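Local coordinates for protein irisin (PDB 4LSD) that acts as an exercise-linked hormone, probably inducing browning of white adipose tissue by raising UCP1 expression, and dimerises through its fibronectin type III domain, at residues 3-8 / 82-87; 69-74 / 88-93. One frame throughout, in Å; residues are numbered along the deposited sequence.

Interaction 1: 3-8 / 82-87; sequences PSAPVN and QSPASE
Ala5 and Pro6 lie against Ser83, Pro84 and Ser86 where the N-terminal segment of this fibronectin type III domain runs beside the loop between its last two strands, 69-78 and 89-92. The two segments head roughly the same way, 27° apart, but no hydrogen bond links them, and van der Waals contact does the joining. The methyl of Ala5 rests against the carbonyl oxygen of Pro84, CB to O 3.2 Å, and reaches CG of the Pro84 ring at 4.1 Å. Pro3 turns the CD edge of its ring to the carbonyl of Gln82, while CB and CD of the Pro6 ring both rest against CB of Ser86. Pro6 also packs on Trp23 and Val74. The serine hydroxyls of the loop bond within the loop and to strand 69-78. Ser83 OG bonds to Pro84 O at 2.9 Å and also to the backbone N of Ala76, so this buried hydroxyl is gripped twice. Ser86 OG pairs with Glu87 O and with Val74 N. With chi1 at 85°, OG of Ser83 stands between its own backbone N and carbonyl carbon, and it meets CA of Ala5 at 3.3 Å and CD of Pro6 at 3.6 Å.

Interaction 2: 69-74 / 88-93; sequences EYIVHV and PVLFKT
Tyr70 and Phe91 form a hydrogen-bonded antiparallel pair, in which Tyr70 N donates to Phe91 O at 2.7 Å. The return bond from Phe91 N to Tyr70 O is longer, 3.2 Å. Val72 and Val89 make the second such pair, both bonds 3.0 Å from N to O, nearly straight and in the carbonyl planes. On the face shared by these four side chains, CB of Tyr70 sits over one face of the Phe91 ring, toward the rim at CZ, a CH-pi contact 3.9 Å from the centroid; CG2 of Val72 meets the ring edge in its plane. Phe91 reaches back over the neighbouring strand because its chi1 of 63° places CG between the backbone N and carbonyl carbon. The Tyr70 and Phe91 rings, inclined by 21°, are slid apart and barely overlap.

The other face carries Ile71 beside Pro88 and Leu90, with CG of Glu69 against CB of Lys92 at 3.7 Å. Pro88 lies alongside the His73 ring, its CA over one face near the rim and its CB 3.3 Å from CE1.

Further out, Thr93 OG1 bonds to Glu65 O and Thr68 N. Val11 and Leu61 of the opposing sheet pack on Phe91. The face of Tyr70, Val72, Val89 and Phe91 turns to the core of the beta-sandwich, and the bond of Tyr70 OH to Glu65 N is the tyrosine corner known from fibronectin type III domains.

Interactions 1 and 2 are neighbours along the chain: 82-87 is part of the connection between strands 69-78 and 89-92, and it runs straight into 88-93. Their centres are 15 Å apart, yet they touch, with Ser86 N 2.8 Å from Val74 O, a probable hydrogen bond that carries the pairing of the hairpin on into the loop. Pro6 CD approaches the same oxygen, Val74 O, at 3.6 Å, bringing the N-terminal segment to the junction. Interaction 1 thus lays the start of the chain along the connection between the two strands that interaction 2 pairs. Arg47, required for dimerization, lies about 7 Å from Tyr70, side chain to side chain, but neither interaction touches the second subunit.

Interaction 1: 3-8 / 82-87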
ATOM      1  N   PRO A   3      -0.982   7.310  20.457  1.00 58.57           N
ATOM      2  CA  PRO A   3      -0.560   5.956  20.835  1.00 54.42           C
ATOM      3  C   PRO A   3       0.955   5.801  20.805  1.00 52.06           C
ATOM      4  O   PRO A   3       1.679   6.665  20.313  1.00 50.72           O
ATOM      5  CB  PRO A   3      -1.198   5.057  19.773  1.00 53.99           C
ATOM      6  CG  PRO A   3      -1.912   5.981  18.825  1.00 55.76           C
ATOM      7  CD  PRO A   3      -1.383   7.353  19.044  1.00 57.37           C
ATOM      8  N   SER A   4       1.416   4.668  21.311  1.00 54.52           N
ATOM      9  CA  SER A   4       2.833   4.360  21.349  1.00 52.75           C
ATOM     10  C   SER A   4       3.232   3.650  20.067  1.00 49.99           C
ATOM     11  O   SER A   4       2.433   2.921  19.466  1.00 49.36           O
ATOM     12  CB  SER A   4       3.148   3.461  22.549  1.00 56.98           C
ATOM     13  OG  SER A   4       2.656   4.023  23.754  1.00 64.14           O
ATOM     14  N   ALA A   5       4.470   3.870  19.651  1.00 46.42           N
ATOM     15  CA  ALA A   5       4.974   3.250  18.445  1.00 45.88           C
ATOM     16  C   ALA A   5       4.725   1.759  18.530  1.00 45.79           C
ATOM     17  O   ALA A   5       4.497   1.225  19.610  1.00 51.36           O
ATOM     18  CB  ALA A   5       6.460   3.509  18.313  1.00 46.16           C
ATOM     19  N   PRO A   6       4.724   1.075  17.381  1.00 50.81           N
ATOM     20  CA  PRO A   6       4.506  -0.372  17.337  1.00 48.56           C
ATOM     21  C   PRO A   6       5.752  -1.052  17.891  1.00 47.83           C
ATOM     22  O   PRO A   6       6.847  -0.509  17.775  1.00 50.46           O
ATOM     23  CB  PRO A   6       4.332  -0.653  15.845  1.00 50.49           C
ATOM     24  CG  PRO A   6       3.713   0.593  15.335  1.00 49.33           C
ATOM     25  CD  PRO A   6       4.470   1.685  16.062  1.00 45.38           C
ATOM     26  N   VAL A   7       5.588  -2.232  18.480  1.00 48.06           N
ATOM     27  CA  VAL A   7       6.723  -2.973  19.036  1.00 47.48           C
ATOM     28  C   VAL A   7       6.765  -4.357  18.406  1.00 50.76           C
ATOM     29  O   VAL A   7       5.801  -4.792  17.776  1.00 54.22           O
ATOM     30  CB  VAL A   7       6.599  -3.179  20.569  1.00 40.64           C
ATOM     31  CG1 VAL A   7       6.668  -1.860  21.297  1.00 36.43           C
ATOM     32  CG2 VAL A   7       5.283  -3.882  20.883  1.00 45.18           C
ATOM     33  N   ASN A   8       7.881  -5.051  18.573  1.00 49.19           N
ATOM     34  CA  ASN A   8       7.988  -6.399  18.049  1.00 50.10           C
ATOM     35  C   ASN A   8       7.661  -6.498  16.569  1.00 49.78           C
ATOM     36  O   ASN A   8       6.972  -7.429  16.141  1.00 51.59           O
ATOM     37  CB  ASN A   8       7.040  -7.300  18.829  1.00 57.05           C
ATOM     38  CG  ASN A   8       7.386  -7.365  20.304  1.00 60.90           C
ATOM     39  OD1 ASN A   8       6.509  -7.276  21.172  1.00 62.29           O
ATOM     40  ND2 ASN A   8       8.671  -7.536  20.597  1.00 59.34           N
ATOM     41  N   GLN A  82      -1.518   9.789  15.944  1.00 53.17           N
ATOM     42  CA  GLN A  82      -0.657   8.785  15.355  1.00 52.26           C
ATOM     43  C   GLN A  82       0.577   8.648  16.240  1.00 52.52           C
ATOM     44  O   GLN A  82       0.943   9.582  16.961  1.00 52.66           O
ATOM     45  CB  GLN A  82      -0.250   9.231  13.953  1.00 51.80           C
ATOM     46  CG  GLN A  82       0.428  10.604  13.936  1.00 59.31           C
ATOM     47  CD  GLN A  82       0.805  11.068  12.541  1.00 63.60           C
ATOM     48  OE1 GLN A  82      -0.059  11.269  11.689  1.00 70.81           O
ATOM     49  NE2 GLN A  82       2.100  11.241  12.301  1.00 67.56           N
ATOM     50  N   SER A  83       1.226   7.492  16.169  1.00 49.15           N
ATOM     51  CA  SER A  83       2.409   7.240  16.976  1.00 49.27           C
ATOM     52  C   SER A  83       3.699   7.480  16.224  1.00 49.32           C
ATOM     53  O   SER A  83       3.693   7.656  15.012  1.00 49.05           O
ATOM     54  CB  SER A  83       2.427   5.785  17.428  1.00 48.52           C
ATOM     55  OG  SER A  83       3.009   4.984  16.419  1.00 46.25           O
ATOM     56  N   PRO A  84       4.826   7.513  16.950  1.00 50.21           N
ATOM     57  CA  PRO A  84       6.113   7.720  16.284  1.00 46.34           C
ATOM     58  C   PRO A  84       6.450   6.440  15.544  1.00 43.25           C
ATOM     59  O   PRO A  84       5.812   5.418  15.764  1.00 46.06           O
ATOM     60  CB  PRO A  84       7.087   8.005  17.440  1.00 42.93           C
ATOM     61  CG  PRO A  84       6.330   7.636  18.694  1.00 44.79           C
ATOM     62  CD  PRO A  84       4.904   7.925  18.362  1.00 42.63           C
ATOM     63  N   ALA A  85       7.444   6.494  14.667  1.00 43.00           N
ATOM     64  CA  ALA A  85       7.830   5.302  13.921  1.00 42.63           C
ATOM     65  C   ALA A  85       8.361   4.226  14.861  1.00 47.38           C
ATOM     66  O   ALA A  85       8.996   4.522  15.869  1.00 48.77           O
ATOM     67  CB  ALA A  85       8.895   5.644  12.897  1.00 33.92           C
ATOM     68  N   SER A  86       8.109   2.973  14.511  1.00 45.45           N
ATOM     69  CA  SER A  86       8.600   1.858  15.290  1.00 45.38           C
ATOM     70  C   SER A  86      10.080   1.861  14.946  1.00 51.96           C
ATOM     71  O   SER A  86      10.543   2.697  14.160  1.00 48.87           O
ATOM     72  CB  SER A  86       8.015   0.552  14.771  1.00 43.94           C
ATOM     73  OG  SER A  86       8.505   0.323  13.455  1.00 35.62           O
ATOM     74  N   GLU A  87      10.813   0.898  15.492  1.00 55.07           N
ATOM     75  CA  GLU A  87      12.228   0.776  15.175  1.00 55.78           C
ATOM     76  C   GLU A  87      12.269   0.213  13.759  1.00 55.88           C
ATOM     77  O   GLU A  87      11.441  -0.622  13.388  1.00 56.14           O
ATOM     78  CB  GLU A  87      12.933  -0.208  16.115  1.00 54.47           C
ATOM     79  CG  GLU A  87      13.244   0.330  17.484  1.00 59.13           C
ATOM     80  CD  GLU A  87      13.977   1.659  17.436  1.00 65.45           C
ATOM     81  OE1 GLU A  87      14.976   1.757  16.682  1.00 64.87           O
ATOM     82  OE2 GLU A  87      13.552   2.599  18.154  1.00 62.17           O
TER

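Interaction 2: 69-74 / 88-93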
ATOM      1  N   GLU A  69      17.960  -5.511  -0.165  1.00 51.36           N
ATOM      2  CA  GLU A  69      17.738  -5.090   1.216  1.00 52.17           C
ATOM      3  C   GLU A  69      16.708  -3.964   1.332  1.00 51.14           C
ATOM      4  O   GLU A  69      16.738  -2.995   0.575  1.00 51.31           O
ATOM      5  CB  GLU A  69      19.060  -4.640   1.830  1.00 56.37           C
ATOM      6  CG  GLU A  69      20.078  -5.756   1.973  1.00 65.33           C
ATOM      7  CD  GLU A  69      21.398  -5.272   2.544  1.00 76.46           C
ATOM      8  OE1 GLU A  69      22.131  -4.537   1.840  1.00 78.22           O
ATOM      9  OE2 GLU A  69      21.700  -5.621   3.706  1.00 81.24           O
ATOM     10  N   TYR A  70      15.807  -4.095   2.300  1.00 50.03           N
ATOM     11  CA  TYR A  70      14.752  -3.112   2.516  1.00 45.82           C
ATOM     12  C   TYR A  70      14.703  -2.600   3.939  1.00 44.99           C
ATOM     13  O   TYR A  70      15.208  -3.230   4.862  1.00 47.95           O
ATOM     14  CB  TYR A  70      13.397  -3.725   2.189  1.00 46.03           C
ATOM     15  CG  TYR A  70      13.132  -3.903   0.716  1.00 45.75           C
ATOM     16  CD1 TYR A  70      12.500  -2.902  -0.019  1.00 48.60           C
ATOM     17  CD2 TYR A  70      13.507  -5.069   0.056  1.00 45.24           C
ATOM     18  CE1 TYR A  70      12.243  -3.058  -1.373  1.00 41.96           C
ATOM     19  CE2 TYR A  70      13.259  -5.236  -1.301  1.00 47.36           C
ATOM     20  CZ  TYR A  70      12.626  -4.227  -2.005  1.00 45.39           C
ATOM     21  OH  TYR A  70      12.370  -4.394  -3.341  1.00 45.26           O
ATOM     22  N   ILE A  71      14.078  -1.447   4.105  1.00 46.19           N
ATOM     23  CA  ILE A  71      13.917  -0.850   5.410  1.00 48.63           C
ATOM     24  C   ILE A  71      12.461  -0.448   5.491  1.00 48.53           C
ATOM     25  O   ILE A  71      11.959   0.304   4.661  1.00 46.64           O
ATOM     26  CB  ILE A  71      14.799   0.378   5.591  1.00 49.29           C
ATOM     27  CG1 ILE A  71      16.252   0.011   5.302  1.00 52.95           C
ATOM     28  CG2 ILE A  71      14.669   0.892   7.021  1.00 43.66           C
ATOM     29  CD1 ILE A  71      17.201   1.165   5.454  1.00 54.39           C
ATOM     30  N   VAL A  72      11.790  -0.977   6.502  1.00 47.82           N
ATOM     31  CA  VAL A  72      10.376  -0.742   6.716  1.00 41.06           C
ATOM     32  C   VAL A  72      10.155  -0.133   8.083  1.00 41.28           C
ATOM     33  O   VAL A  72      10.786  -0.543   9.051  1.00 44.94           O
ATOM     34  CB  VAL A  72       9.610  -2.085   6.639  1.00 44.13           C
ATOM     35  CG1 VAL A  72       8.304  -2.018   7.425  1.00 39.61           C
ATOM     36  CG2 VAL A  72       9.349  -2.447   5.189  1.00 41.25           C
ATOM     37  N   HIS A  73       9.262   0.846   8.169  1.00 39.89           N
ATOM     38  CA  HIS A  73       8.933   1.456   9.455  1.00 41.83           C
ATOM     39  C   HIS A  73       7.431   1.354   9.607  1.00 42.55           C
ATOM     40  O   HIS A  73       6.689   1.565   8.651  1.00 48.06           O
ATOM     41  CB  HIS A  73       9.320   2.937   9.519  1.00 41.37           C
ATOM     42  CG  HIS A  73      10.795   3.181   9.558  1.00 49.93           C
ATOM     43  ND1 HIS A  73      11.480   3.451  10.719  1.00 55.11           N
ATOM     44  CD2 HIS A  73      11.714   3.175   8.563  1.00 48.73           C
ATOM     45  CE1 HIS A  73      12.767   3.600  10.441  1.00 53.05           C
ATOM     46  NE2 HIS A  73      12.930   3.436   9.144  1.00 50.35           N
ATOM     47  N   VAL A  74       6.979   1.030  10.809  1.00 37.25           N
ATOM     48  CA  VAL A  74       5.555   0.921  11.055  1.00 40.35           C
ATOM     49  C   VAL A  74       5.151   2.022  12.016  1.00 42.41           C
ATOM     50  O   VAL A  74       5.945   2.456  12.841  1.00 48.09           O
ATOM     51  CB  VAL A  74       5.195  -0.443  11.676  1.00 42.29           C
ATOM     52  CG1 VAL A  74       3.681  -0.586  11.776  1.00 38.68           C
ATOM     53  CG2 VAL A  74       5.779  -1.559  10.848  1.00 39.67           C
ATOM     54  N   PRO A  88      13.227   0.667  12.947  1.00 55.03           N
ATOM     55  CA  PRO A  88      13.332   0.172  11.576  1.00 54.49           C
ATOM     56  C   PRO A  88      13.544  -1.317  11.543  1.00 55.41           C
ATOM     57  O   PRO A  88      14.292  -1.842  12.359  1.00 60.94           O
ATOM     58  CB  PRO A  88      14.543   0.929  11.016  1.00 55.28           C
ATOM     59  CG  PRO A  88      15.246   1.482  12.248  1.00 52.86           C
ATOM     60  CD  PRO A  88      14.118   1.817  13.159  1.00 53.45           C
ATOM     61  N   VAL A  89      12.871  -2.004  10.629  1.00 54.90           N
ATOM     62  CA  VAL A  89      13.083  -3.430  10.486  1.00 51.26           C
ATOM     63  C   VAL A  89      13.813  -3.555   9.164  1.00 53.21           C
ATOM     64  O   VAL A  89      13.409  -2.955   8.164  1.00 50.26           O
ATOM     65  CB  VAL A  89      11.774  -4.234  10.451  1.00 55.50           C
ATOM     66  CG1 VAL A  89      12.025  -5.615   9.822  1.00 50.09           C
ATOM     67  CG2 VAL A  89      11.267  -4.424  11.870  1.00 60.88           C
ATOM     68  N   LEU A  90      14.917  -4.298   9.174  1.00 50.77           N
ATOM     69  CA  LEU A  90      15.722  -4.474   7.977  1.00 48.35           C
ATOM     70  C   LEU A  90      15.696  -5.905   7.514  1.00 47.81           C
ATOM     71  O   LEU A  90      15.631  -6.827   8.318  1.00 50.86           O
ATOM     72  CB  LEU A  90      17.166  -4.059   8.242  1.00 52.55           C
ATOM     73  CG  LEU A  90      17.346  -2.591   8.622  1.00 59.09           C
ATOM     74  CD1 LEU A  90      17.215  -2.449  10.134  1.00 63.05           C
ATOM     75  CD2 LEU A  90      18.714  -2.099   8.154  1.00 64.26           C
ATOM     76  N   PHE A  91      15.738  -6.101   6.212  1.00 46.14           N
ATOM     77  CA  PHE A  91      15.724  -7.447   5.707  1.00 48.47           C
ATOM     78  C   PHE A  91      16.176  -7.461   4.270  1.00 48.63           C
ATOM     79  O   PHE A  91      16.306  -6.422   3.628  1.00 52.81           O
ATOM     80  CB  PHE A  91      14.325  -8.060   5.877  1.00 51.94           C
ATOM     81  CG  PHE A  91      13.237  -7.361   5.100  1.00 55.04           C
ATOM     82  CD1 PHE A  91      12.848  -7.832   3.842  1.00 48.99           C
ATOM     83  CD2 PHE A  91      12.578  -6.251   5.637  1.00 52.18           C
ATOM     84  CE1 PHE A  91      11.816  -7.212   3.130  1.00 48.56           C
ATOM     85  CE2 PHE A  91      11.540  -5.620   4.932  1.00 50.82           C
ATOM     86  CZ  PHE A  91      11.159  -6.104   3.675  1.00 45.97           C
ATOM     87  N   LYS A  92      16.448  -8.652   3.776  1.00 49.10           N
ATOM     88  CA  LYS A  92      16.904  -8.788   2.424  1.00 54.51           C
ATOM     89  C   LYS A  92      16.170  -9.946   1.798  1.00 58.84           C
ATOM     90  O   LYS A  92      15.985 -11.000   2.411  1.00 60.84           O
ATOM     91  CB  LYS A  92      18.410  -9.031   2.407  1.00 57.76           C
ATOM     92  CG  LYS A  92      18.982  -9.292   1.029  1.00 62.05           C
ATOM     93  CD  LYS A  92      20.484  -9.441   1.090  1.00 62.34           C
ATOM     94  CE  LYS A  92      21.037  -9.913  -0.239  1.00 69.02           C
ATOM     95  NZ  LYS A  92      22.516 -10.083  -0.179  1.00 75.96           N
ATOM     96  N   THR A  93      15.738  -9.738   0.568  1.00 61.66           N
ATOM     97  CA  THR A  93      15.014 -10.766  -0.138  1.00 63.29           C
ATOM     98  C   THR A  93      15.955 -11.821  -0.714  1.00 63.72           C
ATOM     99  O   THR A  93      17.093 -11.532  -1.072  1.00 62.59           O
ATOM    100  CB  THR A  93      14.195 -10.157  -1.284  1.00 60.62           C
ATOM    101  OG1 THR A  93      15.054  -9.331  -2.074  1.00 56.09           O
ATOM    102  CG2 THR A  93      13.037  -9.329  -0.736  1.00 56.91           C
TER